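TRNA (guanine(9)-N1)-methyltransferase (PDB 4JWH) transfers a methyl group from S-adenosyl-L-methionine to N1 of guanosine 9 in cytoplasmic tRNA, giving N1-methylguanosine and S-adenosyl-L-homocysteine. Local coordinates at residues R105-C110 with I208-A213; N198-L203 with K237-E242. All coordinates share one frame; numbering follows the deposited sequence.

Contact 1: residues R105-C110 with I208-A213; sequences RIVLDC and IYIIGA. With SAH (S-adenosyl-L-homocysteine), chain C.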
loop_
_atom_site.group_PDB
_atom_site.type_symbol
_atom_site.label_atom_id
_atom_site.label_comp_id
_atom_site.label_asym_id
_atom_site.label_seq_id
_atom_site.Cartn_x
_atom_site.Cartn_y
_atom_site.Cartn_z
ATOM N N ARG A 105 9.293 5.136 1.747
ATOM C CA ARG A 105 9.072 3.695 1.726
ATOM C C ARG A 105 7.573 3.469 1.823
ATOM O O ARG A 105 6.918 4.099 2.646
ATOM C CB ARG A 105 9.749 2.984 2.902
ATOM C CG ARG A 105 11.237 2.656 2.684
ATOM C CD ARG A 105 12.067 3.886 2.350
ATOM N NE ARG A 105 11.959 4.962 3.337
ATOM C CZ ARG A 105 12.647 5.023 4.480
ATOM N NH1 ARG A 105 13.473 4.029 4.828
ATOM N NH2 ARG A 105 12.489 6.073 5.280
ATOM N N ILE A 106 7.039 2.592 0.984
ATOM C CA ILE A 106 5.656 2.112 1.173
ATOM C C ILE A 106 5.687 0.623 1.441
ATOM O O ILE A 106 6.289 -0.125 0.701
ATOM C CB ILE A 106 4.708 2.466 -0.017
ATOM C CG1 ILE A 106 4.578 4.002 -0.158
ATOM C CG2 ILE A 106 3.328 1.730 0.142
ATOM C CD1 ILE A 106 3.571 4.503 -1.238
ATOM N N VAL A 107 5.032 0.202 2.512
ATOM C CA VAL A 107 5.048 -1.200 2.939
ATOM C C VAL A 107 3.704 -1.883 2.684
ATOM O O VAL A 107 2.656 -1.435 3.197
ATOM C CB VAL A 107 5.340 -1.311 4.453
ATOM C CG1 VAL A 107 5.241 -2.728 4.929
ATOM C CG2 VAL A 107 6.701 -0.677 4.819
ATOM N N LEU A 108 3.737 -2.993 1.945
ATOM C CA LEU A 108 2.601 -3.897 1.947
ATOM C C LEU A 108 2.770 -4.894 3.102
ATOM O O LEU A 108 3.717 -5.723 3.110
ATOM C CB LEU A 108 2.431 -4.582 0.588
ATOM C CG LEU A 108 2.518 -3.663 -0.642
ATOM C CD1 LEU A 108 2.344 -4.419 -1.948
ATOM C CD2 LEU A 108 1.562 -2.440 -0.552
ATOM N N ASP A 109 1.884 -4.770 4.101
ATOM C CA ASP A 109 1.936 -5.609 5.287
ATOM C C ASP A 109 1.227 -6.915 4.944
ATOM O O ASP A 109 -0.002 -6.985 4.940
ATOM C CB ASP A 109 1.260 -4.925 6.484
ATOM C CG ASP A 109 1.124 -5.837 7.705
ATOM O OD1 ASP A 109 1.819 -6.880 7.811
ATOM O OD2 ASP A 109 0.345 -5.474 8.601
ATOM N N CYS A 110 2.017 -7.943 4.653
ATOM C CA CYS A 110 1.450 -9.194 4.187
ATOM C C CYS A 110 1.310 -10.226 5.295
ATOM O O CYS A 110 1.519 -11.398 5.060
ATOM C CB CYS A 110 2.272 -9.772 3.019
ATOM S SG CYS A 110 2.398 -8.721 1.552
ATOM N N ILE A 208 7.162 6.364 6.433
ATOM C CA ILE A 208 7.063 5.045 5.892
ATOM C C ILE A 208 5.608 4.700 6.045
ATOM O O ILE A 208 5.109 4.666 7.161
ATOM C CB ILE A 208 7.989 4.068 6.649
ATOM C CG1 ILE A 208 9.458 4.518 6.510
ATOM C CG2 ILE A 208 7.779 2.656 6.146
ATOM C CD1 ILE A 208 10.408 3.784 7.445
ATOM N N TYR A 209 4.918 4.501 4.927
ATOM C CA TYR A 209 3.442 4.334 4.947
ATOM C C TYR A 209 3.114 2.890 4.754
ATOM O O TYR A 209 3.658 2.277 3.869
ATOM C CB TYR A 209 2.773 5.217 3.863
ATOM C CG TYR A 209 3.011 6.656 4.226
ATOM C CD1 TYR A 209 2.254 7.262 5.228
ATOM C CD2 TYR A 209 4.062 7.375 3.650
ATOM C CE1 TYR A 209 2.495 8.593 5.610
ATOM C CE2 TYR A 209 4.323 8.690 4.034
ATOM C CZ TYR A 209 3.536 9.282 5.021
ATOM O OH TYR A 209 3.765 10.575 5.409
ATOM N N ILE A 210 2.248 2.338 5.599
ATOM C CA ILE A 210 1.902 0.918 5.519
ATOM C C ILE A 210 0.501 0.745 4.946
ATOM O O ILE A 210 -0.427 1.410 5.383
ATOM C CB ILE A 210 1.964 0.226 6.892
ATOM C CG1 ILE A 210 3.342 0.455 7.557
ATOM C CG2 ILE A 210 1.713 -1.295 6.768
ATOM C CD1 ILE A 210 3.281 0.320 9.083
ATOM N N ILE A 211 0.367 -0.166 3.984
ATOM C CA ILE A 211 -0.941 -0.630 3.481
ATOM C C ILE A 211 -1.154 -2.074 3.943
ATOM O O ILE A 211 -0.255 -2.922 3.773
ATOM C CB ILE A 211 -1.016 -0.554 1.935
ATOM C CG1 ILE A 211 -0.636 0.867 1.454
ATOM C CG2 ILE A 211 -2.411 -0.994 1.440
ATOM C CD1 ILE A 211 -0.404 1.006 -0.046
ATOM N N GLY A 212 -2.314 -2.360 4.548
ATOM C CA GLY A 212 -2.690 -3.760 4.836
ATOM C C GLY A 212 -2.856 -4.612 3.586
ATOM O O GLY A 212 -3.696 -4.320 2.734
ATOM N N ALA A 213 -2.067 -5.674 3.451
ATOM C CA ALA A 213 -2.184 -6.505 2.246
ATOM C C ALA A 213 -3.234 -7.569 2.528
ATOM O O ALA A 213 -2.921 -8.691 2.945
ATOM C CB ALA A 213 -0.838 -7.134 1.837
HETATM N N SAH C . -10.698 -4.491 7.058
HETATM C CA SAH C . -9.386 -4.313 6.455
HETATM C CB SAH C . -9.631 -4.131 4.933
HETATM C CG SAH C . -8.748 -3.103 4.361
HETATM S SD SAH C . -8.601 -2.706 2.662
HETATM C C SAH C . -8.635 -3.288 7.294
HETATM O O SAH C . -7.831 -2.496 6.904
HETATM O OXT SAH C . -8.792 -3.285 8.479
HETATM C "C5'" SAH C . -6.880 -2.885 2.420
HETATM C "C4'" SAH C . -5.969 -1.747 2.865
HETATM O "O4'" SAH C . -6.137 -0.586 2.111
HETATM C "C3'" SAH C . -6.071 -1.297 4.328
HETATM O "O3'" SAH C . -5.373 -2.135 5.202
HETATM C "C2'" SAH C . -5.545 0.096 4.306
HETATM O "O2'" SAH C . -4.162 0.038 4.437
HETATM C "C1'" SAH C . -5.964 0.535 2.928
HETATM N N9 SAH C . -7.150 1.409 2.928
HETATM C C8 SAH C . -8.295 1.160 2.358
HETATM N N7 SAH C . -9.135 2.156 2.463
HETATM C C5 SAH C . -8.505 3.101 3.090
HETATM C C6 SAH C . -8.802 4.459 3.549
HETATM N N6 SAH C . -9.980 4.986 3.336
HETATM N N1 SAH C . -7.860 5.118 4.178
HETATM C C2 SAH C . -6.669 4.590 4.394
HETATM N N3 SAH C . -6.333 3.379 4.031
HETATM C C4 SAH C . -7.185 2.598 3.380
#

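Contact 2: residues N198-L203 with K237-E242; sequences NTITEL and KLPIDE. With SAH (S-adenosyl-L-homocysteine), chain C.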
loop_
_atom_site.group_PDB
_atom_site.type_symbol
_atom_site.label_atom_id
_atom_site.label_comp_id
_atom_site.label_asym_id
_atom_site.label_seq_id
_atom_site.Cartn_x
_atom_site.Cartn_y
_atom_site.Cartn_z
ATOM N N ASN A 198 -7.637 9.809 12.601
ATOM C CA ASN A 198 -6.745 10.783 11.990
ATOM C C ASN A 198 -6.812 10.755 10.466
ATOM O O ASN A 198 -7.115 9.707 9.873
ATOM C CB ASN A 198 -5.309 10.521 12.426
ATOM C CG ASN A 198 -5.185 10.306 13.925
ATOM O OD1 ASN A 198 -5.792 11.043 14.721
ATOM N ND2 ASN A 198 -4.414 9.292 14.317
ATOM N N THR A 199 -6.516 11.895 9.834
ATOM C CA THR A 199 -6.598 12.005 8.367
ATOM C C THR A 199 -5.238 12.410 7.790
ATOM O O THR A 199 -4.639 13.368 8.247
ATOM C CB THR A 199 -7.701 12.995 7.940
ATOM O OG1 THR A 199 -8.965 12.515 8.402
ATOM C CG2 THR A 199 -7.776 13.123 6.443
ATOM N N ILE A 200 -4.748 11.665 6.801
ATOM C CA ILE A 200 -3.512 12.056 6.130
ATOM C C ILE A 200 -3.780 13.194 5.152
ATOM O O ILE A 200 -4.805 13.194 4.447
ATOM C CB ILE A 200 -2.773 10.862 5.480
ATOM C CG1 ILE A 200 -1.304 11.232 5.251
ATOM C CG2 ILE A 200 -3.432 10.389 4.192
ATOM C CD1 ILE A 200 -0.399 10.084 5.375
ATOM N N THR A 201 -2.883 14.175 5.142
ATOM C CA THR A 201 -3.039 15.342 4.312
ATOM C C THR A 201 -1.852 15.580 3.401
ATOM O O THR A 201 -1.968 16.277 2.405
ATOM C CB THR A 201 -3.311 16.577 5.153
ATOM O OG1 THR A 201 -2.244 16.746 6.075
ATOM C CG2 THR A 201 -4.635 16.407 5.932
ATOM N N GLU A 202 -0.720 14.975 3.734
ATOM C CA GLU A 202 0.473 15.058 2.920
ATOM C C GLU A 202 1.347 13.845 3.197
ATOM O O GLU A 202 1.427 13.389 4.351
ATOM C CB GLU A 202 1.256 16.310 3.293
ATOM C CG GLU A 202 0.847 17.553 2.506
ATOM C CD GLU A 202 1.853 18.651 2.678
ATOM O OE1 GLU A 202 1.885 19.229 3.794
ATOM O OE2 GLU A 202 2.616 18.926 1.715
ATOM N N LEU A 203 2.028 13.352 2.169
ATOM C CA LEU A 203 3.017 12.304 2.383
ATOM C C LEU A 203 4.365 12.934 2.635
ATOM O O LEU A 203 4.853 13.707 1.827
ATOM C CB LEU A 203 3.082 11.313 1.208
ATOM C CG LEU A 203 1.725 10.734 0.777
ATOM C CD1 LEU A 203 1.815 9.936 -0.502
ATOM C CD2 LEU A 203 1.136 9.883 1.880
ATOM N N LYS A 237 -6.418 7.824 7.939
ATOM C CA LYS A 237 -7.232 7.508 6.776
ATOM C C LYS A 237 -7.034 8.526 5.668
ATOM O O LYS A 237 -6.675 9.670 5.925
ATOM C CB LYS A 237 -8.706 7.451 7.147
ATOM C CG LYS A 237 -9.281 8.800 7.526
ATOM C CD LYS A 237 -10.663 8.613 8.066
ATOM C CE LYS A 237 -11.084 9.808 8.948
ATOM N NZ LYS A 237 -12.530 9.959 8.648
ATOM N N LEU A 238 -7.283 8.102 4.436
ATOM C CA LEU A 238 -7.210 8.967 3.278
ATOM C C LEU A 238 -8.263 10.081 3.398
ATOM O O LEU A 238 -9.357 9.840 3.945
ATOM C CB LEU A 238 -7.447 8.168 1.991
ATOM C CG LEU A 238 -6.303 7.236 1.549
ATOM C CD1 LEU A 238 -6.708 6.447 0.331
ATOM C CD2 LEU A 238 -5.051 8.045 1.261
ATOM N N PRO A 239 -7.939 11.292 2.901
ATOM C CA PRO A 239 -8.898 12.413 3.019
ATOM C C PRO A 239 -10.020 12.304 1.975
ATOM O O PRO A 239 -10.259 13.218 1.179
ATOM C CB PRO A 239 -8.022 13.648 2.803
ATOM C CG PRO A 239 -6.888 13.167 1.923
ATOM C CD PRO A 239 -6.680 11.697 2.241
ATOM N N ILE A 240 -10.690 11.167 1.989
ATOM C CA ILE A 240 -11.646 10.814 0.948
ATOM C C ILE A 240 -12.887 11.695 1.062
ATOM O O ILE A 240 -13.264 12.362 0.095
ATOM C CB ILE A 240 -12.000 9.316 1.011
ATOM C CG1 ILE A 240 -10.924 8.497 0.318
ATOM C CG2 ILE A 240 -13.325 9.047 0.350
ATOM C CD1 ILE A 240 -11.242 7.031 0.225
ATOM N N ASP A 241 -13.502 11.711 2.240
ATOM C CA ASP A 241 -14.581 12.655 2.509
ATOM C C ASP A 241 -13.997 14.049 2.263
ATOM O O ASP A 241 -12.820 14.278 2.556
ATOM C CB ASP A 241 -15.073 12.507 3.954
ATOM N N GLU A 242 -14.775 14.982 1.723
ATOM C CA GLU A 242 -16.196 14.819 1.460
ATOM C C GLU A 242 -16.491 14.635 -0.030
ATOM O O GLU A 242 -17.583 14.982 -0.507
ATOM C CB GLU A 242 -16.962 16.045 1.999
HETATM N N SAH C . -10.698 -4.491 7.058
HETATM C CA SAH C . -9.386 -4.313 6.455
HETATM C CB SAH C . -9.631 -4.131 4.933
HETATM C CG SAH C . -8.748 -3.103 4.361
HETATM S SD SAH C . -8.601 -2.706 2.662
HETATM C C SAH C . -8.635 -3.288 7.294
HETATM O O SAH C . -7.831 -2.496 6.904
HETATM O OXT SAH C . -8.792 -3.285 8.479
HETATM C "C5'" SAH C . -6.880 -2.885 2.420
HETATM C "C4'" SAH C . -5.969 -1.747 2.865
HETATM O "O4'" SAH C . -6.137 -0.586 2.111
HETATM C "C3'" SAH C . -6.071 -1.297 4.328
HETATM O "O3'" SAH C . -5.373 -2.135 5.202
HETATM C "C2'" SAH C . -5.545 0.096 4.306
HETATM O "O2'" SAH C . -4.162 0.038 4.437
HETATM C "C1'" SAH C . -5.964 0.535 2.928
HETATM N N9 SAH C . -7.150 1.409 2.928
HETATM C C8 SAH C . -8.295 1.160 2.358
HETATM N N7 SAH C . -9.135 2.156 2.463
HETATM C C5 SAH C . -8.505 3.101 3.090
HETATM C C6 SAH C . -8.802 4.459 3.549
HETATM N N6 SAH C . -9.980 4.986 3.336
HETATM N N1 SAH C . -7.860 5.118 4.178
HETATM C C2 SAH C . -6.669 4.590 4.394
HETATM N N3 SAH C . -6.333 3.379 4.031
HETATM C C4 SAH C . -7.185 2.598 3.380
#

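Contact 1: residues R105-C110 with I208-A213
The Arg105 chain bends at its second and third torsions (chi2 56°, chi3 55°), laying one face of its guanidinium over the flank of Ile208, with NH2 3.6 Å from Ile208 CG1. Ile208 turns its other branch along the sheet: CG2, trans to the backbone N, lies 3.7 Å from Val107 CG2. Ile210 continues this face, its CG2 3.7 Å from Asp109 CB. The Asp109 carboxylate has its partners elsewhere, in a salt bridge to Lys227 and a hydrogen bond with Tyr191. On the opposite face, Ile211 CD1 sits 3.8 Å from Ile106 CG2 and also touches Leu108 CD2, and helix 254-267 covers Ile106 and Ile211. Five backbone hydrogen bonds hold the two strands in parallel register, their axes 24° apart. Ile211 N to Val107 O is the shortest, at 2.7 Å. At the C-terminal end the ladder distorts: Ala213 N reaches Asp109 O at 2.9 Å from above the carbonyl plane. There Gly212, which carries no side chain, donates its N-H to SAH O2' at 3.0 Å. A ligand held at the C-terminal ends of central parallel strands fits the cofactor site of the SPOUT-clan methyltransferase fold.

Contact 2: residues N198-L203 with K237-E242
The puckered Pro239 ring abuts the carbonyl group of Ile200, both CG and CD of the proline lying 3.3 Å from Ile200 O, while Ile200 CG2 approaches the same CD and Thr199 CG2 reaches the ring at CB, 3.7 Å away. The flat group is the adenine of SAH: Leu238 CG lies over one face at N1, with Ile240 CD1 on the same side near N6. Leu238 N donates to N1 at 3.1 Å in a nearly straight bond (173° at the hydrogen), moderately tilted from the ring plane. Two backbone bonds from the residues flanking Thr199 end on Lys237 as a single bridge, Lys237 N to Asn198 O at 2.8 Å and Ile200 N to Lys237 O at 2.9 Å. The Lys237-Leu238 peptide is thus used at both ends, O by Ile200 and N-H by adenine, and the loop pairing probably helps to orient the donor. With chi1 at 68°, the Lys237 chain starts out between N and C of its backbone and runs across Thr199, CE coming 3.5 Å from OG1. Pro239 centres an inverse gamma turn. Trp270 of helix 270-277 touches Ile200, Leu238 and Pro239; Leu203, further along its loop, packs on helix 254-267, and Ile200 on Tyr209 of strand 208-212.

Overall arrangement
From the N terminus the segments come in the order 105-110, 198-203, 208-213 and 237-242, and the two contacts therefore cross. Contact 1 closes a loop of 97 residues between neighbouring central strands; contact 2 closes one of 33, joining the loop after strand 189-192 to the loop after edge strand 234-236. Their centres are about 16 Å apart, yet they touch, Tyr209 CE1 lying 3.3 Å from Ile200 CD1. Both reach SAH: contact 1 at the ribose, contact 2 at the adenine. Sheet core and outlying loops thus meet round one ligand, consistent with the knotted cofactor-binding region of SPOUT methyltransferases.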